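Local coordinates for protein GTPase HflX (Sulfolobus solfataricus P2, PDB 2QTF) that hydrolyses GTP, for which it is specific, and associates with the 50S ribosomal subunit, perhaps acting in protein synthesis or ribosome biogenesis, at residues I43-L48 against R75-G80. Sequence-based numbering, arbitrary orientation.
Sequences IQYDKL and RRELKG
Glu77 and Leu78, at the C-terminal end of helix 68-78, meet Leu48 on the first turn of helix 45-52, and Glu77 also approaches Tyr45; no hydrogen bond crosses between the two segments. Just before them in sequence, Arg76 acts from within its own helix: NE lies 2.9 Å from Glu77 OE2 in a salt bridge, approaching almost along the C-O bond while the oxygen stands 22° out of the guanidinium plane. A weak bond from Arg76 NH2 to the same oxygen supplements it. Glu77 meets the other helix in two ways. Its methylene carbons form an apolar shoulder against Leu48, with CG 3.8 Å from Leu48 CD2 and CB 4.0 Å from Leu48 CG, and the two side chains cross at about a right angle. A bend at chi2 (-49°) then turns the carboxylate away from an extended course; OE1 passes obliquely by the Tyr45 ring, 4.4 Å from CE1, and forms a salt bridge with Lys52 farther along helix 45-52. With each oxygen engaged by a different basic residue, the carboxylate probably has little freedom to rotate. Leu78 supplies the deeper part of the contact, its CD2 lying 3.8 Å from Leu48 CD1. With its CG anti to the backbone N (chi1 -173°), Leu48 turns CD2 to Glu77 and CD1 to Leu78. At Lys79 the chain leaves helical geometry with a positive phi. Both helices lie against the same strand in the N-terminal alpha/beta domain: Leu48 and Leu78 rest on Leu60 of strand 59-62, an inner strand of the four-stranded parallel sheet, while Phe41 touches Leu48, Arg76 and Glu77 from the loop leading into helix 45-52.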
loop_
_atom_site.group_PDB
_atom_site.type_symbol
_atom_site.label_atom_id
_atom_site.label_comp_id
_atom_site.label_asym_id
_atom_site.label_seq_id
_atom_site.Cartn_x
_atom_site.Cartn_y
_atom_site.Cartn_z
ATOM N N ILE A 43 11.083 21.224 8.337
ATOM C CA ILE A 43 12.393 20.701 8.632
ATOM C C ILE A 43 13.402 21.884 8.777
ATOM O O ILE A 43 13.054 22.996 8.452
ATOM C CB ILE A 43 12.917 19.648 7.571
ATOM C CG1 ILE A 43 13.083 20.284 6.235
ATOM C CG2 ILE A 43 11.869 18.408 7.502
ATOM C CD1 ILE A 43 13.894 19.366 5.186
ATOM N N GLN A 44 14.613 21.609 9.219
ATOM C CA GLN A 44 15.579 22.688 9.454
ATOM C C GLN A 44 16.104 23.209 8.124
ATOM O O GLN A 44 16.149 22.473 7.112
ATOM C CB GLN A 44 16.709 22.186 10.389
ATOM C CG GLN A 44 16.207 21.960 11.962
ATOM C CD GLN A 44 15.120 22.974 12.560
ATOM O OE1 GLN A 44 15.264 24.211 12.493
ATOM N NE2 GLN A 44 13.987 22.410 13.100
ATOM N N TYR A 45 16.402 24.522 8.084
ATOM C CA TYR A 45 16.748 25.138 6.846
ATOM C C TYR A 45 18.011 24.557 6.246
ATOM O O TYR A 45 18.107 24.346 5.053
ATOM C CB TYR A 45 16.902 26.612 7.134
ATOM C CG TYR A 45 17.199 27.479 5.922
ATOM C CD1 TYR A 45 16.183 27.813 5.025
ATOM C CD2 TYR A 45 18.507 28.047 5.719
ATOM C CE1 TYR A 45 16.418 28.639 3.980
ATOM C CE2 TYR A 45 18.757 28.869 4.610
ATOM C CZ TYR A 45 17.710 29.226 3.777
ATOM O OH TYR A 45 17.797 30.048 2.638
ATOM N N ASP A 46 19.001 24.255 7.062
ATOM C CA ASP A 46 20.229 23.708 6.515
ATOM C C ASP A 46 20.001 22.275 5.930
ATOM O O ASP A 46 20.546 21.953 4.881
ATOM C CB ASP A 46 21.352 23.623 7.554
ATOM C CG ASP A 46 20.952 22.934 8.861
ATOM O OD1 ASP A 46 19.894 22.290 9.058
ATOM O OD2 ASP A 46 21.780 23.005 9.793
ATOM N N LYS A 47 19.227 21.439 6.611
ATOM C CA LYS A 47 18.882 20.146 6.007
ATOM C C LYS A 47 18.143 20.321 4.654
ATOM O O LYS A 47 18.359 19.602 3.654
ATOM C CB LYS A 47 18.083 19.311 7.063
ATOM C CG LYS A 47 17.879 17.918 6.608
ATOM C CD LYS A 47 19.136 17.176 6.178
ATOM C CE LYS A 47 20.044 16.760 7.347
ATOM N NZ LYS A 47 21.196 15.774 6.880
ATOM N N LEU A 48 17.245 21.275 4.617
ATOM C CA LEU A 48 16.527 21.552 3.359
ATOM C C LEU A 48 17.498 21.938 2.230
ATOM O O LEU A 48 17.322 21.554 1.063
ATOM C CB LEU A 48 15.508 22.667 3.612
ATOM C CG LEU A 48 14.512 22.999 2.458
ATOM C CD1 LEU A 48 13.874 21.564 2.057
ATOM C CD2 LEU A 48 13.433 23.871 3.079
ATOM N N ARG A 75 8.316 23.726 -1.287
ATOM C CA ARG A 75 8.301 23.538 -2.755
ATOM C C ARG A 75 9.114 24.606 -3.445
ATOM O O ARG A 75 9.743 24.341 -4.466
ATOM C CB ARG A 75 6.874 23.634 -3.319
ATOM C CG ARG A 75 6.003 22.403 -2.883
ATOM C CD ARG A 75 4.550 22.663 -3.429
ATOM N NE ARG A 75 3.692 21.470 -3.219
ATOM C CZ ARG A 75 2.366 21.499 -3.398
ATOM N NH1 ARG A 75 1.795 22.666 -3.733
ATOM N NH2 ARG A 75 1.662 20.357 -3.295
ATOM N N ARG A 76 9.064 25.830 -2.901
ATOM C CA ARG A 76 9.949 26.920 -3.469
ATOM C C ARG A 76 11.426 26.576 -3.357
ATOM O O ARG A 76 12.110 26.544 -4.364
ATOM C CB ARG A 76 9.668 28.285 -2.795
ATOM C CG ARG A 76 10.615 29.418 -3.422
ATOM C CD ARG A 76 10.512 30.707 -2.511
ATOM N NE ARG A 76 11.004 30.456 -1.149
ATOM C CZ ARG A 76 10.256 30.463 -0.060
ATOM N NH1 ARG A 76 8.936 30.675 -0.096
ATOM N NH2 ARG A 76 10.835 30.238 1.071
ATOM N N GLU A 77 11.887 26.182 -2.180
ATOM C CA GLU A 77 13.274 25.901 -1.983
ATOM C C GLU A 77 13.742 24.743 -2.837
ATOM O O GLU A 77 14.879 24.744 -3.298
ATOM C CB GLU A 77 13.488 25.469 -0.540
ATOM C CG GLU A 77 13.247 26.545 0.442
ATOM C CD GLU A 77 13.987 27.858 0.055
ATOM O OE1 GLU A 77 15.245 27.825 -0.165
ATOM O OE2 GLU A 77 13.250 28.880 -0.120
ATOM N N LEU A 78 12.857 23.748 -3.054
ATOM C CA LEU A 78 13.267 22.475 -3.654
ATOM C C LEU A 78 13.388 22.653 -5.114
ATOM O O LEU A 78 13.956 21.779 -5.767
ATOM C CB LEU A 78 12.298 21.329 -3.318
ATOM C CG LEU A 78 12.513 20.834 -1.887
ATOM C CD1 LEU A 78 11.628 19.613 -1.593
ATOM C CD2 LEU A 78 13.956 20.516 -1.593
ATOM N N LYS A 79 12.841 23.759 -5.621
ATOM C CA LYS A 79 13.014 24.169 -7.038
ATOM C C LYS A 79 12.800 22.987 -7.982
ATOM O O LYS A 79 13.757 22.468 -8.506
ATOM C CB LYS A 79 14.432 24.664 -7.280
ATOM C CG LYS A 79 14.637 26.123 -6.878
ATOM C CD LYS A 79 15.251 26.954 -8.057
ATOM C CE LYS A 79 16.588 26.356 -8.540
ATOM N NZ LYS A 79 16.823 26.407 -10.044
ATOM N N GLY A 80 11.595 22.478 -8.098
ATOM C CA GLY A 80 11.510 21.303 -8.916
ATOM C C GLY A 80 11.269 19.995 -8.177
ATOM O O GLY A 80 10.189 19.393 -8.419
#